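Local atomic coordinates of pectate lyase/Amb allergen (Acidovorax citrulli, PDB entry 4HWV), a protein that probably cleaves pectate, a plant cell-wall polysaccharide, by calcium-dependent lyase action. Residues S168-A176 / A480-E488. Sequence-based numbering, arbitrary orientation.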
ATOM      1  N   SER A 168      27.171   7.007   8.889  1.00  3.77           N
ATOM      2  CA  SER A 168      25.885   7.679   9.040  1.00  3.63           C
ATOM      3  C   SER A 168      25.090   7.627   7.748  1.00  3.52           C
ATOM      4  O   SER A 168      25.623   7.957   6.681  1.00  4.48           O
ATOM      5  CB  SER A 168      26.081   9.142   9.432  1.00  3.96           C
ATOM      6  OG  SER A 168      26.643   9.212  10.732  1.00  4.37           O
ATOM      7  N   LEU A 169      23.831   7.192   7.852  1.00  3.18           N
ATOM      8  CA  LEU A 169      22.872   7.262   6.756  1.00  3.65           C
ATOM      9  C   LEU A 169      21.845   8.297   7.173  1.00  3.31           C
ATOM     10  O   LEU A 169      21.130   8.095   8.169  1.00  4.61           O
ATOM     11  CB  LEU A 169      22.186   5.915   6.523  1.00  5.25           C
ATOM     12  CG  LEU A 169      23.113   4.768   6.133  1.00  7.02           C
ATOM     13  CD1 LEU A 169      22.372   3.445   6.134  1.00  8.48           C
ATOM     14  CD2 LEU A 169      23.705   4.992   4.770  1.00  9.31           C
ATOM     15  N   LEU A 170      21.776   9.406   6.427  1.00  3.24           N
ATOM     16  CA  LEU A 170      20.985  10.557   6.854  1.00  3.49           C
ATOM     17  C   LEU A 170      20.064  10.965   5.715  1.00  3.04           C
ATOM     18  O   LEU A 170      20.526  11.374   4.657  1.00  4.24           O
ATOM     19  CB  LEU A 170      21.902  11.736   7.248  1.00  3.63           C
ATOM     20  CG  LEU A 170      22.900  11.450   8.383  1.00  4.43           C
ATOM     21  CD1 LEU A 170      23.821  12.645   8.582  1.00  4.98           C
ATOM     22  CD2 LEU A 170      22.242  11.071   9.723  1.00  5.44           C
ATOM     23  N   GLY A 171      18.764  10.800   5.900  1.00  3.22           N
ATOM     24  CA  GLY A 171      17.839  11.226   4.863  1.00  3.98           C
ATOM     25  C   GLY A 171      17.865  12.731   4.644  1.00  3.51           C
ATOM     26  O   GLY A 171      17.994  13.491   5.602  1.00  3.59           O
ATOM     27  N   ILE A 172      17.698  13.155   3.387  1.00  3.77           N
ATOM     28  CA  ILE A 172      17.526  14.576   3.082  1.00  4.25           C
ATOM     29  C   ILE A 172      16.045  14.953   3.073  1.00  4.84           C
ATOM     30  O   ILE A 172      15.227  14.317   2.393  1.00  5.25           O
ATOM     31  CB  ILE A 172      18.115  14.914   1.696  1.00  5.41           C
ATOM     32  CG1 ILE A 172      19.634  14.705   1.714  1.00  5.52           C
ATOM     33  CG2 ILE A 172      17.735  16.330   1.266  1.00  6.69           C
ATOM     34  CD1 ILE A 172      20.276  14.723   0.335  1.00  6.89           C
ATOM     35  N   GLY A 173      15.683  15.998   3.815  1.00  5.12           N
ATOM     36  CA  GLY A 173      14.347  16.562   3.630  1.00  5.45           C
ATOM     37  C   GLY A 173      13.246  15.688   4.206  1.00  5.21           C
ATOM     38  O   GLY A 173      13.417  15.019   5.230  1.00  5.62           O
ATOM     39  N   THR A 174      12.101  15.698   3.541  1.00  5.41           N
ATOM     40  CA  THR A 174      10.916  15.029   4.062  1.00  7.03           C
ATOM     41  C   THR A 174      10.533  13.800   3.254  1.00  7.26           C
ATOM     42  O   THR A 174       9.524  13.163   3.544  1.00  8.75           O
ATOM     43  CB  THR A 174       9.727  15.998   4.079  1.00  7.50           C
ATOM     44  OG1 THR A 174       9.523  16.502   2.755  1.00  8.44           O
ATOM     45  CG2 THR A 174       9.986  17.174   5.040  1.00  8.56           C
ATOM     46  N   ASP A 175      11.332  13.445   2.248  1.00  6.33           N
ATOM     47  CA  ASP A 175      10.955  12.360   1.346  1.00  7.78           C
ATOM     48  C   ASP A 175      12.084  11.382   1.038  1.00  6.64           C
ATOM     49  O   ASP A 175      12.068  10.716   0.000  1.00  8.14           O
ATOM     50  CB  ASP A 175      10.348  12.928   0.062  1.00  9.38           C
ATOM     51  CG  ASP A 175      11.330  13.750  -0.737  1.00 11.78           C
ATOM     52  OD1 ASP A 175      12.423  14.077  -0.238  1.00 11.67           O
ATOM     53  OD2 ASP A 175      10.986  14.087  -1.883  1.00 15.95           O
ATOM     54  N   ALA A 176      13.058  11.268   1.934  1.00  5.05           N
ATOM     55  CA  ALA A 176      14.111  10.274   1.737  1.00  4.79           C
ATOM     56  C   ALA A 176      13.543   8.891   2.033  1.00  4.08           C
ATOM     57  O   ALA A 176      12.943   8.683   3.095  1.00  4.66           O
ATOM     58  CB  ALA A 176      15.276  10.559   2.652  1.00  5.32           C
ATOM     59  N   ALA A 480      10.414  10.094  10.339  1.00  3.63           N
ATOM     60  CA  ALA A 480      11.092  10.829   9.286  1.00  3.77           C
ATOM     61  C   ALA A 480      10.340  12.111   8.932  1.00  4.83           C
ATOM     62  O   ALA A 480       9.139  12.245   9.203  1.00  5.38           O
ATOM     63  CB  ALA A 480      11.237   9.933   8.042  1.00  5.53           C
ATOM     64  N   GLY A 481      11.045  13.049   8.310  1.00  5.33           N
ATOM     65  CA  GLY A 481      10.401  14.264   7.838  1.00  6.37           C
ATOM     66  C   GLY A 481      10.178  15.305   8.925  1.00  6.11           C
ATOM     67  O   GLY A 481       9.397  16.229   8.719  1.00  7.38           O
ATOM     68  N   LYS A 482      10.870  15.171  10.061  1.00  6.06           N
ATOM     69  CA  LYS A 482      10.700  16.078  11.188  1.00  6.86           C
ATOM     70  C   LYS A 482      11.969  16.890  11.473  1.00  7.19           C
ATOM     71  O   LYS A 482      11.909  18.082  11.761  1.00  9.31           O
ATOM     72  CB  LYS A 482      10.310  15.276  12.434  1.00  7.39           C
ATOM     73  CG  LYS A 482       9.035  14.479  12.306  1.00  8.47           C
ATOM     74  CD  LYS A 482       7.809  15.391  12.210  1.00  9.05           C
ATOM     75  CE  LYS A 482       6.533  14.578  12.127  1.00 10.18           C
ATOM     76  NZ  LYS A 482       5.347  15.439  11.970  1.00 11.45           N
ATOM     77  N   LEU A 483      13.128  16.250  11.382  1.00  6.61           N
ATOM     78  CA  LEU A 483      14.408  16.902  11.666  1.00  6.57           C
ATOM     79  C   LEU A 483      14.791  17.984  10.674  1.00  7.37           C
ATOM     80  O   LEU A 483      15.530  18.922  11.025  1.00  8.91           O
ATOM     81  CB  LEU A 483      15.530  15.865  11.697  1.00  6.03           C
ATOM     82  CG  LEU A 483      15.541  14.934  12.914  1.00  6.46           C
ATOM     83  CD1 LEU A 483      16.590  13.858  12.716  1.00  6.76           C
ATOM     84  CD2 LEU A 483      15.853  15.728  14.190  1.00  7.52           C
ATOM     85  N   GLU A 484      14.352  17.821   9.425  1.00  6.64           N
ATOM     86  CA  GLU A 484      14.692  18.768   8.369  1.00  7.11           C
ATOM     87  C   GLU A 484      13.446  19.283   7.678  1.00  8.06           C
ATOM     88  O   GLU A 484      12.428  18.583   7.601  1.00  8.61           O
ATOM     89  CB  GLU A 484      15.607  18.114   7.320  1.00  7.27           C
ATOM     90  CG  GLU A 484      16.982  17.735   7.832  1.00  7.20           C
ATOM     91  CD  GLU A 484      17.942  17.296   6.726  1.00  6.64           C
ATOM     92  OE1 GLU A 484      17.509  17.085   5.565  1.00  6.61           O
ATOM     93  OE2 GLU A 484      19.142  17.180   7.024  1.00  7.09           O
ATOM     94  N   GLY A 485      13.544  20.499   7.153  1.00  8.71           N
ATOM     95  CA  GLY A 485      12.547  21.007   6.232  1.00  9.71           C
ATOM     96  C   GLY A 485      12.681  20.356   4.868  1.00  9.94           C
ATOM     97  O   GLY A 485      13.634  19.619   4.603  1.00  8.72           O
ATOM     98  N   PRO A 486      11.721  20.627   3.978  1.00 11.27           N
ATOM     99  CA  PRO A 486      11.769  20.018   2.647  1.00 12.47           C
ATOM    100  C   PRO A 486      12.932  20.563   1.830  1.00 12.83           C
ATOM    101  O   PRO A 486      13.383  21.694   2.039  1.00 12.79           O
ATOM    102  CB  PRO A 486      10.437  20.447   2.019  1.00 14.10           C
ATOM    103  CG  PRO A 486      10.084  21.690   2.732  1.00 14.59           C
ATOM    104  CD  PRO A 486      10.556  21.508   4.141  1.00 13.07           C
ATOM    105  N   ALA A 487      13.422  19.750   0.907  1.00 13.17           N
ATOM    106  CA  ALA A 487      14.496  20.173   0.018  1.00 14.21           C
ATOM    107  C   ALA A 487      13.984  21.291  -0.870  1.00 16.43           C
ATOM    108  O   ALA A 487      12.814  21.293  -1.245  1.00 16.77           O
ATOM    109  CB  ALA A 487      14.964  19.009  -0.819  1.00 13.79           C
ATOM    110  N   GLU A 488      14.846  22.259  -1.168  1.00 17.89           N
ATOM    111  CA  GLU A 488      14.520  23.263  -2.179  1.00 19.17           C
ATOM    112  C   GLU A 488      14.404  22.573  -3.537  1.00 19.04           C
ATOM    113  O   GLU A 488      15.079  21.572  -3.802  1.00 18.92           O
ATOM    114  CB  GLU A 488      15.573  24.378  -2.230  1.00 19.73           C
TER
HETATM  115  O   HOH W   1      20.306  15.269   5.400  1.00  6.38           O
HETATM  116  O   HOH W   2      12.225  17.005   0.912  1.00 10.73           O
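Thr174, Gly173 and Glu484 bring the type II' beta turn of Ile172 to Asp175 against the C-terminal tail. The turn follows strand 167-171 of the right-handed parallel beta-helix, and the tail, coming after helix 470-477, wraps across it far from the calcium site. Gly173 suits the turn's second position because its phi of 73° is readily accepted without a side chain; the bare backbone also lets the tail come close: Gly173 CA meets Gly485 O at 3.3 Å in a CH···O contact. Gly173 N donates to Glu484 OE1 over 2.8 Å, with an N-H···O angle of 176°, approaching almost along the carboxylate C-O axis. Glutamate is long enough for this: beyond CG its chain is extended, and OE1 also accepts from Gly16 N, while OE2 takes Ile18 N. These several donors should stabilise the buried negative charge and fix the carboxylate's rotation. Thr174 packs with both branches of its beta carbon. Its chi1 of 57° turns methyl CG2 anti to the carbonyl carbon, where Thr174 CG2 lies 3.8 Å from Gly481 O and Glu484 O; its side chain lies beside that of Pro486, pointing the same way, with Thr174 OG1 4.1 Å from Pro486 CB. One water accepts from Thr174 N and Ala487 N; another donates to Gly171 O and, at 2.8 Å, to Glu484 OE2.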